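Local coordinates for protein putative D-lactate dehydrogenase (Chlamydomonas reinhardtii, PDB 4ZGS) that acts as a chloroplast pyruvate reductase of this green alga, probably turning pyruvate into D-lactate with a nicotinamide cofactor during fermentation, at residues A[37-42]-A[81-86]; A[252-257]-A[283-288]; A[178-183]-A[203-208]; A[30-35]-A[358-363]. All coordinates share one frame; numbering follows the deposited sequence.

Contact 1: residues A[37-42]-A[81-86]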
loop_
_atom_site.group_PDB
_atom_site.type_symbol
_atom_site.label_atom_id
_atom_site.label_comp_id
_atom_site.label_asym_id
_atom_site.label_seq_id
_atom_site.Cartn_x
_atom_site.Cartn_y
_atom_site.Cartn_z
ATOM N N CYS A 37 -1.383 38.296 -15.349
ATOM C CA CYS A 37 -0.675 37.026 -15.429
ATOM C C CYS A 37 -1.605 35.805 -15.375
ATOM O O CYS A 37 -2.451 35.690 -14.483
ATOM C CB CYS A 37 0.319 36.931 -14.295
ATOM S SG CYS A 37 1.597 38.170 -14.227
ATOM N N ILE A 38 -1.450 34.890 -16.326
ATOM C CA ILE A 38 -2.156 33.626 -16.237
ATOM C C ILE A 38 -1.164 32.479 -15.960
ATOM O O ILE A 38 -0.115 32.432 -16.592
ATOM C CB ILE A 38 -3.002 33.365 -17.540
ATOM C CG1 ILE A 38 -3.766 32.027 -17.458
ATOM C CG2 ILE A 38 -2.134 33.403 -18.788
ATOM C CD1 ILE A 38 -4.906 31.893 -18.501
ATOM N N CYS A 39 -1.484 31.583 -15.015
ATOM C CA CYS A 39 -0.622 30.409 -14.718
ATOM C C CYS A 39 -1.307 29.075 -15.007
ATOM O O CYS A 39 -2.349 28.746 -14.427
ATOM C CB CYS A 39 -0.148 30.392 -13.256
ATOM S SG CYS A 39 1.036 31.718 -12.875
ATOM N N TYR A 40 -0.715 28.324 -15.923
ATOM C CA TYR A 40 -1.194 27.003 -16.259
ATOM C C TYR A 40 -0.709 25.880 -15.333
ATOM O O TYR A 40 0.322 25.992 -14.668
ATOM C CB TYR A 40 -0.832 26.733 -17.709
ATOM C CG TYR A 40 -1.644 27.622 -18.616
ATOM C CD1 TYR A 40 -1.209 28.896 -18.931
ATOM C CD2 TYR A 40 -2.859 27.202 -19.127
ATOM C CE1 TYR A 40 -1.961 29.737 -19.756
ATOM C CE2 TYR A 40 -3.615 28.021 -19.954
ATOM C CZ TYR A 40 -3.165 29.299 -20.270
ATOM O OH TYR A 40 -3.904 30.137 -21.097
ATOM N N SER A 41 -1.465 24.794 -15.279
ATOM C CA SER A 41 -1.095 23.666 -14.409
ATOM C C SER A 41 -1.001 24.064 -12.938
ATOM O O SER A 41 -0.042 23.696 -12.265
ATOM C CB SER A 41 0.242 23.044 -14.837
ATOM O OG SER A 41 0.174 22.582 -16.172
ATOM N N THR A 42 -2.012 24.757 -12.413
ATOM C CA THR A 42 -1.918 25.141 -11.018
ATOM C C THR A 42 -2.506 24.015 -10.215
ATOM O O THR A 42 -3.715 23.966 -9.976
ATOM C CB THR A 42 -2.708 26.443 -10.717
ATOM O OG1 THR A 42 -2.273 27.500 -11.580
ATOM C CG2 THR A 42 -2.531 26.867 -9.278
ATOM N N VAL A 81 1.278 37.850 -19.531
ATOM C CA VAL A 81 2.306 36.839 -19.330
ATOM C C VAL A 81 1.690 35.524 -18.894
ATOM O O VAL A 81 0.799 35.483 -18.034
ATOM C CB VAL A 81 3.369 37.293 -18.294
ATOM C CG1 VAL A 81 2.713 37.994 -17.130
ATOM C CG2 VAL A 81 4.219 36.115 -17.829
ATOM N N ALA A 82 2.153 34.451 -19.523
ATOM C CA ALA A 82 1.687 33.110 -19.198
ATOM C C ALA A 82 2.762 32.391 -18.379
ATOM O O ALA A 82 3.908 32.296 -18.808
ATOM C CB ALA A 82 1.349 32.326 -20.481
ATOM N N VAL A 83 2.414 31.930 -17.182
ATOM C CA VAL A 83 3.368 31.137 -16.426
ATOM C C VAL A 83 3.117 29.643 -16.613
ATOM O O VAL A 83 2.040 29.116 -16.309
ATOM C CB VAL A 83 3.352 31.473 -14.939
ATOM C CG1 VAL A 83 4.455 30.682 -14.242
ATOM C CG2 VAL A 83 3.584 32.963 -14.727
ATOM N N LEU A 84 4.169 28.969 -17.060
ATOM C CA LEU A 84 4.123 27.596 -17.531
ATOM C C LEU A 84 5.165 26.756 -16.803
ATOM O O LEU A 84 6.102 27.276 -16.202
ATOM C CB LEU A 84 4.410 27.540 -19.037
ATOM C CG LEU A 84 3.381 27.906 -20.101
ATOM C CD1 LEU A 84 2.589 29.114 -19.676
ATOM C CD2 LEU A 84 4.094 28.170 -21.419
ATOM N N PHE A 85 5.004 25.445 -16.897
ATOM C CA PHE A 85 5.869 24.489 -16.248
ATOM C C PHE A 85 6.259 23.480 -17.314
ATOM O O PHE A 85 5.825 23.598 -18.469
ATOM C CB PHE A 85 5.174 23.852 -15.042
ATOM C CG PHE A 85 6.076 23.017 -14.177
ATOM C CD1 PHE A 85 7.303 23.507 -13.730
ATOM C CD2 PHE A 85 5.675 21.738 -13.780
ATOM C CE1 PHE A 85 8.136 22.732 -12.928
ATOM C CE2 PHE A 85 6.488 20.961 -12.975
ATOM C CZ PHE A 85 7.729 21.461 -12.542
ATOM N N VAL A 86 7.103 22.521 -16.940
ATOM C CA VAL A 86 7.680 21.582 -17.890
ATOM C C VAL A 86 6.596 20.760 -18.593
ATOM O O VAL A 86 6.743 20.422 -19.766
ATOM C CB VAL A 86 8.692 20.641 -17.185
ATOM C CG1 VAL A 86 7.982 19.767 -16.172
ATOM C CG2 VAL A 86 9.467 19.800 -18.192
#

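Contact 2: residues A[252-257]-A[283-288]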
loop_
_atom_site.group_PDB
_atom_site.type_symbol
_atom_site.label_atom_id
_atom_site.label_comp_id
_atom_site.label_asym_id
_atom_site.label_seq_id
_atom_site.Cartn_x
_atom_site.Cartn_y
_atom_site.Cartn_z
ATOM N N GLU A 252 27.075 -2.899 -21.090
ATOM C CA GLU A 252 28.515 -3.105 -21.006
ATOM C C GLU A 252 29.129 -2.480 -19.771
ATOM O O GLU A 252 29.828 -3.157 -19.016
ATOM C CB GLU A 252 29.206 -2.538 -22.250
ATOM C CG GLU A 252 28.993 -3.366 -23.516
ATOM C CD GLU A 252 27.548 -3.343 -24.005
ATOM O OE1 GLU A 252 26.744 -2.554 -23.464
ATOM O OE2 GLU A 252 27.206 -4.138 -24.910
ATOM N N SER A 253 28.849 -1.199 -19.550
ATOM C CA SER A 253 29.499 -0.492 -18.460
ATOM C C SER A 253 29.053 -1.074 -17.139
ATOM O O SER A 253 29.795 -1.040 -16.148
ATOM C CB SER A 253 29.228 1.018 -18.514
ATOM O OG SER A 253 27.854 1.325 -18.534
ATOM N N ILE A 254 27.856 -1.636 -17.123
ATOM C CA ILE A 254 27.357 -2.202 -15.884
ATOM C C ILE A 254 28.212 -3.388 -15.421
ATOM O O ILE A 254 28.411 -3.571 -14.219
ATOM C CB ILE A 254 25.891 -2.620 -16.017
ATOM C CG1 ILE A 254 25.000 -1.369 -15.916
ATOM C CG2 ILE A 254 25.535 -3.573 -14.912
ATOM C CD1 ILE A 254 23.536 -1.606 -16.137
ATOM N N GLN A 255 28.754 -4.165 -16.357
ATOM C CA GLN A 255 29.598 -5.300 -15.976
ATOM C C GLN A 255 30.968 -4.844 -15.481
ATOM O O GLN A 255 31.717 -5.652 -14.947
ATOM C CB GLN A 255 29.748 -6.303 -17.122
ATOM C CG GLN A 255 28.428 -6.973 -17.490
ATOM C CD GLN A 255 27.704 -7.591 -16.281
ATOM O OE1 GLN A 255 28.316 -8.278 -15.458
ATOM N NE2 GLN A 255 26.399 -7.320 -16.165
ATOM N N LYS A 256 31.307 -3.570 -15.696
ATOM C CA LYS A 256 32.540 -2.992 -15.148
ATOM C C LYS A 256 32.367 -2.559 -13.696
ATOM O O LYS A 256 33.347 -2.300 -13.007
ATOM C CB LYS A 256 33.013 -1.793 -15.969
ATOM C CG LYS A 256 33.515 -2.136 -17.359
ATOM C CD LYS A 256 34.130 -0.919 -18.026
ATOM C CE LYS A 256 33.096 0.178 -18.201
ATOM N NZ LYS A 256 33.616 1.324 -18.997
ATOM N N MET A 257 31.128 -2.461 -13.232
ATOM C CA MET A 257 30.879 -2.025 -11.869
ATOM C C MET A 257 31.145 -3.130 -10.868
ATOM O O MET A 257 31.464 -4.256 -11.239
ATOM C CB MET A 257 29.450 -1.528 -11.720
ATOM C CG MET A 257 29.172 -0.326 -12.565
ATOM S SD MET A 257 27.414 0.115 -12.598
ATOM C CE MET A 257 27.278 0.993 -11.049
ATOM N N SER A 283 20.769 -10.557 -11.783
ATOM C CA SER A 283 22.053 -11.255 -11.612
ATOM C C SER A 283 22.737 -10.823 -10.325
ATOM O O SER A 283 23.689 -11.460 -9.865
ATOM C CB SER A 283 22.995 -11.013 -12.809
ATOM O OG SER A 283 23.355 -9.655 -12.957
ATOM N N GLY A 284 22.263 -9.720 -9.758
ATOM C CA GLY A 284 22.865 -9.168 -8.561
ATOM C C GLY A 284 23.989 -8.170 -8.823
ATOM O O GLY A 284 24.561 -7.610 -7.872
ATOM N N GLN A 285 24.296 -7.941 -10.103
ATOM C CA GLN A 285 25.313 -6.980 -10.507
ATOM C C GLN A 285 24.939 -5.586 -10.025
ATOM O O GLN A 285 25.760 -4.919 -9.384
ATOM C CB GLN A 285 25.517 -6.985 -12.022
ATOM C CG GLN A 285 26.637 -6.059 -12.494
ATOM C CD GLN A 285 28.017 -6.369 -11.864
ATOM O OE1 GLN A 285 28.198 -7.359 -11.148
ATOM N NE2 GLN A 285 28.989 -5.498 -12.133
ATOM N N ILE A 286 23.714 -5.142 -10.313
ATOM C CA ILE A 286 23.199 -3.971 -9.620
ATOM C C ILE A 286 22.413 -4.412 -8.406
ATOM O O ILE A 286 21.373 -5.063 -8.518
ATOM C CB ILE A 286 22.294 -3.096 -10.483
ATOM C CG1 ILE A 286 23.081 -2.414 -11.595
ATOM C CG2 ILE A 286 21.685 -2.025 -9.626
ATOM C CD1 ILE A 286 22.241 -1.425 -12.399
ATOM N N GLY A 287 22.907 -4.042 -7.236
ATOM C CA GLY A 287 22.262 -4.430 -6.000
ATOM C C GLY A 287 21.091 -3.545 -5.611
ATOM O O GLY A 287 20.187 -3.990 -4.920
ATOM N N ALA A 288 21.092 -2.290 -6.036
ATOM C CA ALA A 288 19.978 -1.429 -5.681
ATOM C C ALA A 288 19.880 -0.243 -6.625
ATOM O O ALA A 288 20.828 0.122 -7.313
ATOM C CB ALA A 288 20.091 -0.965 -4.237
#

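Contact 3: residues A[178-183]-A[203-208]. With NAD (nicotinamide-adenine-dinucleotide), chain I.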
loop_
_atom_site.group_PDB
_atom_site.type_symbol
_atom_site.label_atom_id
_atom_site.label_comp_id
_atom_site.label_asym_id
_atom_site.label_seq_id
_atom_site.Cartn_x
_atom_site.Cartn_y
_atom_site.Cartn_z
ATOM N N HIS A 178 32.011 3.708 6.052
ATOM C CA HIS A 178 33.276 3.682 5.321
ATOM C C HIS A 178 33.167 3.314 3.836
ATOM O O HIS A 178 34.167 3.048 3.190
ATOM C CB HIS A 178 34.276 2.822 6.086
ATOM C CG HIS A 178 34.673 3.437 7.392
ATOM N ND1 HIS A 178 34.130 3.051 8.598
ATOM C CD2 HIS A 178 35.529 4.444 7.674
ATOM C CE1 HIS A 178 34.651 3.776 9.571
ATOM N NE2 HIS A 178 35.502 4.631 9.035
ATOM N N LYS A 179 31.945 3.263 3.315
ATOM C CA LYS A 179 31.708 2.876 1.923
ATOM C C LYS A 179 32.332 3.805 0.870
ATOM O O LYS A 179 32.447 5.014 1.078
ATOM C CB LYS A 179 30.203 2.790 1.679
ATOM C CG LYS A 179 29.502 1.828 2.612
ATOM C CD LYS A 179 30.127 0.449 2.474
ATOM C CE LYS A 179 29.717 -0.479 3.613
ATOM N NZ LYS A 179 28.301 -0.939 3.464
ATOM N N VAL A 180 32.728 3.218 -0.257
ATOM C CA VAL A 180 33.250 3.955 -1.396
ATOM C C VAL A 180 32.112 4.447 -2.294
ATOM O O VAL A 180 31.296 3.655 -2.769
ATOM C CB VAL A 180 34.160 3.104 -2.247
ATOM C CG1 VAL A 180 34.628 3.897 -3.462
ATOM C CG2 VAL A 180 35.323 2.604 -1.435
ATOM N N VAL A 181 32.092 5.755 -2.523
ATOM C CA VAL A 181 31.077 6.474 -3.270
ATOM C C VAL A 181 31.641 7.220 -4.472
ATOM O O VAL A 181 32.442 8.134 -4.295
ATOM C CB VAL A 181 30.426 7.493 -2.377
ATOM C CG1 VAL A 181 29.515 8.448 -3.192
ATOM C CG2 VAL A 181 29.736 6.786 -1.238
ATOM N N GLY A 182 31.306 6.774 -5.682
ATOM C CA GLY A 182 31.558 7.536 -6.893
ATOM C C GLY A 182 30.546 8.629 -7.160
ATOM O O GLY A 182 29.367 8.346 -7.334
ATOM N N VAL A 183 30.997 9.872 -7.275
ATOM C CA VAL A 183 30.122 10.934 -7.766
ATOM C C VAL A 183 30.478 11.208 -9.194
ATOM O O VAL A 183 31.635 11.529 -9.482
ATOM C CB VAL A 183 30.233 12.218 -6.981
ATOM C CG1 VAL A 183 29.392 13.272 -7.622
ATOM C CG2 VAL A 183 29.808 11.996 -5.546
ATOM N N LYS A 203 34.017 7.293 1.771
ATOM C CA LYS A 203 35.211 7.593 0.996
ATOM C C LYS A 203 34.703 7.976 -0.378
ATOM O O LYS A 203 34.273 7.124 -1.153
ATOM C CB LYS A 203 36.145 6.392 0.897
ATOM C CG LYS A 203 36.556 5.803 2.243
ATOM C CD LYS A 203 37.303 4.511 2.035
ATOM C CE LYS A 203 37.652 3.847 3.344
ATOM N NZ LYS A 203 38.368 2.545 3.124
ATOM N N VAL A 204 34.785 9.257 -0.699
ATOM C CA VAL A 204 34.161 9.741 -1.901
ATOM C C VAL A 204 35.185 9.865 -3.009
ATOM O O VAL A 204 36.300 10.313 -2.800
ATOM C CB VAL A 204 33.473 11.075 -1.657
ATOM C CG1 VAL A 204 32.703 11.518 -2.902
ATOM C CG2 VAL A 204 32.543 10.956 -0.464
ATOM N N PHE A 205 34.805 9.415 -4.198
ATOM C CA PHE A 205 35.657 9.568 -5.368
ATOM C C PHE A 205 34.799 10.266 -6.395
ATOM O O PHE A 205 33.585 10.233 -6.304
ATOM C CB PHE A 205 36.204 8.221 -5.852
ATOM C CG PHE A 205 37.187 7.602 -4.892
ATOM C CD1 PHE A 205 36.747 6.966 -3.741
ATOM C CD2 PHE A 205 38.555 7.689 -5.124
ATOM C CE1 PHE A 205 37.632 6.419 -2.854
ATOM C CE2 PHE A 205 39.458 7.138 -4.233
ATOM C CZ PHE A 205 38.997 6.503 -3.097
ATOM N N ALA A 206 35.423 10.961 -7.326
ATOM C CA ALA A 206 34.678 11.748 -8.284
ATOM C C ALA A 206 35.230 11.560 -9.660
ATOM O O ALA A 206 36.433 11.313 -9.837
ATOM C CB ALA A 206 34.718 13.219 -7.918
ATOM N N TYR A 207 34.340 11.720 -10.634
ATOM C CA TYR A 207 34.727 11.778 -12.021
ATOM C C TYR A 207 34.062 12.972 -12.675
ATOM O O TYR A 207 32.859 13.193 -12.511
ATOM C CB TYR A 207 34.319 10.515 -12.774
ATOM C CG TYR A 207 34.460 10.683 -14.268
ATOM C CD1 TYR A 207 35.686 10.507 -14.884
ATOM C CD2 TYR A 207 33.396 11.110 -15.046
ATOM C CE1 TYR A 207 35.835 10.679 -16.249
ATOM C CE2 TYR A 207 33.534 11.290 -16.414
ATOM C CZ TYR A 207 34.755 11.073 -17.009
ATOM O OH TYR A 207 34.912 11.249 -18.367
ATOM N N ASP A 208 34.830 13.704 -13.464
ATOM C CA ASP A 208 34.253 14.729 -14.299
ATOM C C ASP A 208 35.201 14.997 -15.411
ATOM O O ASP A 208 36.396 14.752 -15.286
ATOM C CB ASP A 208 33.983 16.013 -13.534
ATOM C CG ASP A 208 33.055 16.947 -14.292
ATOM O OD1 ASP A 208 33.386 17.321 -15.441
ATOM O OD2 ASP A 208 31.973 17.277 -13.752
HETATM P PA NAD I . 26.208 21.864 -13.539
HETATM O O1A NAD I . 26.626 22.510 -14.804
HETATM O O2A NAD I . 26.912 22.735 -12.565
HETATM O O5B NAD I . 26.695 20.339 -13.450
HETATM C C5B NAD I . 27.029 19.581 -14.612
HETATM C C4B NAD I . 28.463 19.158 -14.586
HETATM O O4B NAD I . 28.663 17.900 -15.379
HETATM C C3B NAD I . 29.356 20.189 -15.177
HETATM O O3B NAD I . 30.448 20.527 -14.276
HETATM C C2B NAD I . 29.914 19.611 -16.395
HETATM O O2B NAD I . 31.266 20.100 -16.602
HETATM C C1B NAD I . 29.913 18.150 -16.166
HETATM N N9A NAD I . 30.000 17.384 -17.344
HETATM C C8A NAD I . 29.835 17.841 -18.685
HETATM N N7A NAD I . 30.017 16.772 -19.579
HETATM C C5A NAD I . 30.300 15.663 -18.811
HETATM C C6A NAD I . 30.585 14.284 -19.061
HETATM N N6A NAD I . 30.622 13.771 -20.381
HETATM N N1A NAD I . 30.802 13.529 -18.081
HETATM C C2A NAD I . 30.806 13.824 -16.895
HETATM N N3A NAD I . 30.570 15.020 -16.481
HETATM C C4A NAD I . 30.295 16.054 -17.390
HETATM O O3 NAD I . 24.622 21.961 -13.320
HETATM P PN NAD I . 23.847 21.404 -12.035
HETATM O O1N NAD I . 23.194 22.485 -11.258
HETATM O O2N NAD I . 24.790 20.829 -11.046
HETATM O O5D NAD I . 22.789 20.297 -12.490
HETATM C C5D NAD I . 21.834 20.532 -13.530
HETATM C C4D NAD I . 21.141 19.236 -13.731
HETATM O O4D NAD I . 20.187 18.984 -12.627
HETATM C C3D NAD I . 20.319 19.201 -14.946
HETATM O O3D NAD I . 21.131 18.974 -16.127
HETATM C C2D NAD I . 19.435 18.068 -14.680
HETATM O O2D NAD I . 20.102 16.850 -15.093
HETATM C C1D NAD I . 19.208 18.043 -13.213
HETATM N N1N NAD I . 17.884 18.414 -12.902
HETATM C C2N NAD I . 17.126 17.637 -11.994
HETATM C C3N NAD I . 15.811 17.988 -11.695
HETATM C C7N NAD I . 14.995 17.144 -10.719
HETATM O O7N NAD I . 15.154 15.937 -10.670
HETATM N N7N NAD I . 14.030 17.750 -9.874
HETATM C C4N NAD I . 15.237 19.122 -12.299
HETATM C C5N NAD I . 15.986 19.897 -13.207
HETATM C C6N NAD I . 17.299 19.549 -13.505
#

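Contact 4: residues A[30-35]-A[358-363]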
loop_
_atom_site.group_PDB
_atom_site.type_symbol
_atom_site.label_atom_id
_atom_site.label_comp_id
_atom_site.label_asym_id
_atom_site.label_seq_id
_atom_site.Cartn_x
_atom_site.Cartn_y
_atom_site.Cartn_z
ATOM N N ALA A 30 3.651 49.885 -8.917
ATOM C CA ALA A 30 2.297 50.087 -9.405
ATOM C C ALA A 30 2.212 49.729 -10.871
ATOM O O ALA A 30 1.218 49.153 -11.328
ATOM C CB ALA A 30 1.862 51.548 -9.190
ATOM N N LYS A 31 3.295 50.011 -11.591
ATOM C CA LYS A 31 3.352 49.670 -12.995
ATOM C C LYS A 31 3.484 48.147 -13.134
ATOM O O LYS A 31 2.803 47.534 -13.966
ATOM C CB LYS A 31 4.494 50.412 -13.685
ATOM C CG LYS A 31 4.756 49.975 -15.122
ATOM C CD LYS A 31 5.828 50.848 -15.770
ATOM C CE LYS A 31 6.150 50.425 -17.205
ATOM N NZ LYS A 31 7.254 51.286 -17.762
ATOM N N VAL A 32 4.304 47.530 -12.286
ATOM C CA VAL A 32 4.443 46.074 -12.324
ATOM C C VAL A 32 3.114 45.417 -11.958
ATOM O O VAL A 32 2.684 44.467 -12.606
ATOM C CB VAL A 32 5.522 45.572 -11.366
ATOM C CG1 VAL A 32 5.408 44.032 -11.182
ATOM C CG2 VAL A 32 6.909 46.004 -11.848
ATOM N N ALA A 33 2.444 45.979 -10.955
ATOM C CA ALA A 33 1.179 45.461 -10.457
ATOM C C ALA A 33 0.089 45.391 -11.543
ATOM O O ALA A 33 -0.801 44.532 -11.491
ATOM C CB ALA A 33 0.710 46.310 -9.283
ATOM N N THR A 34 0.164 46.281 -12.528
ATOM C CA THR A 34 -0.833 46.333 -13.595
ATOM C C THR A 34 -0.668 45.160 -14.558
ATOM O O THR A 34 -1.474 44.977 -15.466
ATOM C CB THR A 34 -0.750 47.666 -14.415
ATOM O OG1 THR A 34 0.487 47.709 -15.138
ATOM C CG2 THR A 34 -0.852 48.902 -13.511
ATOM N N THR A 35 0.401 44.392 -14.401
ATOM C CA THR A 35 0.583 43.200 -15.224
ATOM C C THR A 35 -0.533 42.177 -14.977
ATOM O O THR A 35 -0.934 41.965 -13.830
ATOM C CB THR A 35 1.957 42.525 -14.962
ATOM O OG1 THR A 35 3.008 43.502 -15.056
ATOM C CG2 THR A 35 2.212 41.415 -15.972
ATOM N N TYR A 358 11.038 42.290 -17.131
ATOM C CA TYR A 358 10.351 42.366 -18.416
ATOM C C TYR A 358 9.469 43.622 -18.468
ATOM O O TYR A 358 9.543 44.389 -19.421
ATOM C CB TYR A 358 9.502 41.107 -18.701
ATOM C CG TYR A 358 8.551 41.361 -19.848
ATOM C CD1 TYR A 358 9.041 41.465 -21.148
ATOM C CD2 TYR A 358 7.183 41.536 -19.642
ATOM C CE1 TYR A 358 8.206 41.733 -22.213
ATOM C CE2 TYR A 358 6.337 41.800 -20.708
ATOM C CZ TYR A 358 6.860 41.895 -21.992
ATOM O OH TYR A 358 6.047 42.163 -23.071
ATOM N N VAL A 359 8.621 43.796 -17.453
ATOM C CA VAL A 359 7.716 44.938 -17.342
ATOM C C VAL A 359 8.454 46.299 -17.272
ATOM O O VAL A 359 8.027 47.311 -17.855
ATOM C CB VAL A 359 6.836 44.813 -16.079
ATOM C CG1 VAL A 359 6.059 46.134 -15.863
ATOM C CG2 VAL A 359 5.884 43.587 -16.177
ATOM N N LEU A 360 9.571 46.300 -16.551
ATOM C CA LEU A 360 10.355 47.491 -16.317
ATOM C C LEU A 360 11.364 47.630 -17.423
ATOM O O LEU A 360 12.206 48.531 -17.405
ATOM C CB LEU A 360 11.052 47.410 -14.967
ATOM C CG LEU A 360 10.081 47.528 -13.806
ATOM C CD1 LEU A 360 10.841 47.649 -12.490
ATOM C CD2 LEU A 360 9.181 48.744 -14.069
ATOM N N ASP A 361 11.293 46.723 -18.389
ATOM C CA ASP A 361 12.139 46.868 -19.562
ATOM C C ASP A 361 13.637 46.751 -19.280
ATOM O O ASP A 361 14.451 47.314 -20.011
ATOM C CB ASP A 361 11.849 48.207 -20.226
ATOM C CG ASP A 361 12.287 48.238 -21.657
ATOM O OD1 ASP A 361 12.433 47.137 -22.235
ATOM O OD2 ASP A 361 12.498 49.354 -22.198
ATOM N N ARG A 362 13.991 46.049 -18.202
ATOM C CA ARG A 362 15.388 45.790 -17.852
ATOM C C ARG A 362 15.961 44.653 -18.703
ATOM O O ARG A 362 15.216 43.933 -19.351
ATOM C CB ARG A 362 15.507 45.446 -16.371
ATOM C CG ARG A 362 15.174 46.575 -15.405
ATOM C CD ARG A 362 15.138 45.983 -14.001
ATOM N NE ARG A 362 14.693 46.916 -12.972
ATOM C CZ ARG A 362 14.651 46.623 -11.674
ATOM N NH1 ARG A 362 15.008 45.412 -11.246
ATOM N NH2 ARG A 362 14.232 47.534 -10.804
ATOM N N PRO A 363 17.293 44.503 -18.730
ATOM C CA PRO A 363 17.826 43.343 -19.454
ATOM C C PRO A 363 17.447 42.054 -18.739
ATOM O O PRO A 363 17.624 41.949 -17.525
ATOM C CB PRO A 363 19.341 43.585 -19.450
ATOM C CG PRO A 363 19.585 44.559 -18.334
ATOM C CD PRO A 363 18.356 45.403 -18.245
#

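Contact 1: residues A[37-42]-A[81-86]
Tyr-40 lays its ring alongside Leu-84, the two side chains pointing the same way, with CD1 of Tyr-40 3.9 Å from CD1 of Leu-84. Its CG stands anti to the carbonyl carbon (chi1 -69°), which turns the ring edge toward the partner strand, where CB of Ala-82 and the carbonyl O of Val-83 lie near the ring plane. On the same face of the sheet CG2 of Ile-38 packs on CB of Ala-82 at 4.0 Å, while the far end of the isoleucine leads away. The other face carries two cysteine-valine pairs. SG of Cys-37 lies beside CG1 of Val-81, and SG of Cys-39 beside CB and CG2 of Val-83; the modelled separations are doubtfully short. The backbones pair as parallel strands. Ile-38 N donates to Val-81 O at 2.9 Å, Ile-38 O accepts from Val-83 N at 2.6 Å, and Tyr-40 N reaches Val-83 O at 2.9 Å. The tyrosine hydroxyl finds its partner outside, in the carbonyl O of Thr-72. This pair belongs to the flavodoxin-like catalytic domain of the 2-hydroxyacid dehydrogenases. Strand 36-39 lies between strands 60-63 and 81-84, strand 105-108 follows on the far side of 81-84 and takes Leu-84 against Ile-106 and Leu-108, and Met-54 of helix 44-57 packs on Cys-39.

Contact 2: residues A[252-257]-A[283-288]
Two torsions of Gln-285 carry its amide to the turn running from Ile-254 to Met-257: CG swings opposite the backbone N (chi1 -176°), and a bend at chi2 of 58° then points NE2 at two main-chain carbonyls. The site lies in the Rossmann-type NAD-binding domain, where the end of helix 251-254 runs into this turn, of type I, and faces the start of strand 286-291. NE2 of Gln-285 serves both carbonyls. Toward Ile-254 O it makes a nearly straight bond of 2.9 Å (164° at the hydrogen), lying in the carbonyl plane and close to the plane of the glutamine amide. Ile-254 O is gripped a second time, by Met-257 N at 3.1 Å, the bond that closes the turn. The two bonds from NE2 should hold the amide against rotation and tie the turn to the residue that leads into the strand. Gln-255 comes across obliquely from its exposed position, its NE2 3.9 Å from CG of Gln-285. Deeper in, the isoleucines Ile-254 and Ile-286 meet at about a right angle through their CD1 atoms, and Ala-280 of helix 277-283 packs on both. The second bond from Gln-285 NE2, to Met-257 O at 2.9 Å, is more bent, with the donor standing above the carbonyl plane.

Contact 3: residues A[178-183]-A[203-208]
The first beta-alpha-beta unit of the Rossmann fold, strand 180-184, helix 188-200 and strand 203-207, pairs Val-181 with Val-204 and Gly-182 with Phe-205 in a parallel sheet. Val-181 N donates to Lys-203 O, Phe-205 N to Val-181 O at 2.7 Å, and Val-183 N to Phe-205 O at 2.8 Å; Lys-203 N to Lys-179 O and Tyr-207 N to Val-183 O complete the ladder. On one face CG1 of Val-180 meets CD1 of Phe-205 at 3.7 Å, with Met-231 of helix 225-231 against both. On the other, CG2 of Val-183 rests on CG1 of Val-204 at 3.9 Å, and Leu-197 of helix 188-200 packs on Val-204. Past the strand end comes Asp-208, an NAD-binding residue whose carboxylate also accepts from the amides of Thr-186 (OD2) and Lys-210 (OD1). Replacing Asp-208 by alanine would probably leave those two amides without this acceptor and remove the carboxylate that lies beside the adenosine ribose. Chi1 of -165° turns the carboxylate toward that sugar, its OD2 3.3 Å from C1B of NAD. Tyr-207 meets the adenine instead, its CE2 3.8 Å from NAD C2A.

Contact 4: residues A[30-35]-A[358-363]
Val-32 O is gripped twice by Thr-35, through the backbone N at 2.9 Å and through OG1 at 2.7 Å, the hydroxyl donor lying slightly tilted from the carbonyl plane. Thr-35 OG1, set anti to its own carbonyl carbon (chi1 -51°), also reaches toward Val-359 tip to tip and comes 3.1 Å from its CG2. The other branch of that valine, CG1, lies over the backbone of helix 26-33, 3.9 Å from CA of Val-32. Val-359 closes the long helix 341-359, which ends in a Schellman motif with Asp-361 as the residue of positive phi. Just before it, CG of Leu-360 meets CG2 of Val-32 at 4.0 Å, the two side chains crossing at about a right angle. With a valine in place of Thr-35, Val-32 O would lose its hydroxyl donor, and the turn here is likely to be held less firmly, by the backbone bond alone of the two. Lys-31 runs extended past Val-359 in the opposite direction, its CE 3.7 Å from Val-359 O.

Contacts 1 and 4 share one side of the chain's centre and contacts 2 and 3 the other, as expected of a two-domain dehydrogenase. Contact 1 joins neighbouring strands of the five-stranded sheet; contact 4, its centre 18 Å away, touches it where Thr-35 CG2 packs on Val-81 CG1 at 3.6 Å, helix 26-33 leading straight into strand 36-39. Contacts 2 and 3, centres 17 Å apart, both reach the six-stranded NAD-binding sheet, contact 3 at one edge, on strand 203-207. Contacts 1, 3 and 2 follow in that order inside the loop closed by contact 4. Both ends of the modelled chain thus meet on contact 1's domain, while contact 3 borders the cofactor.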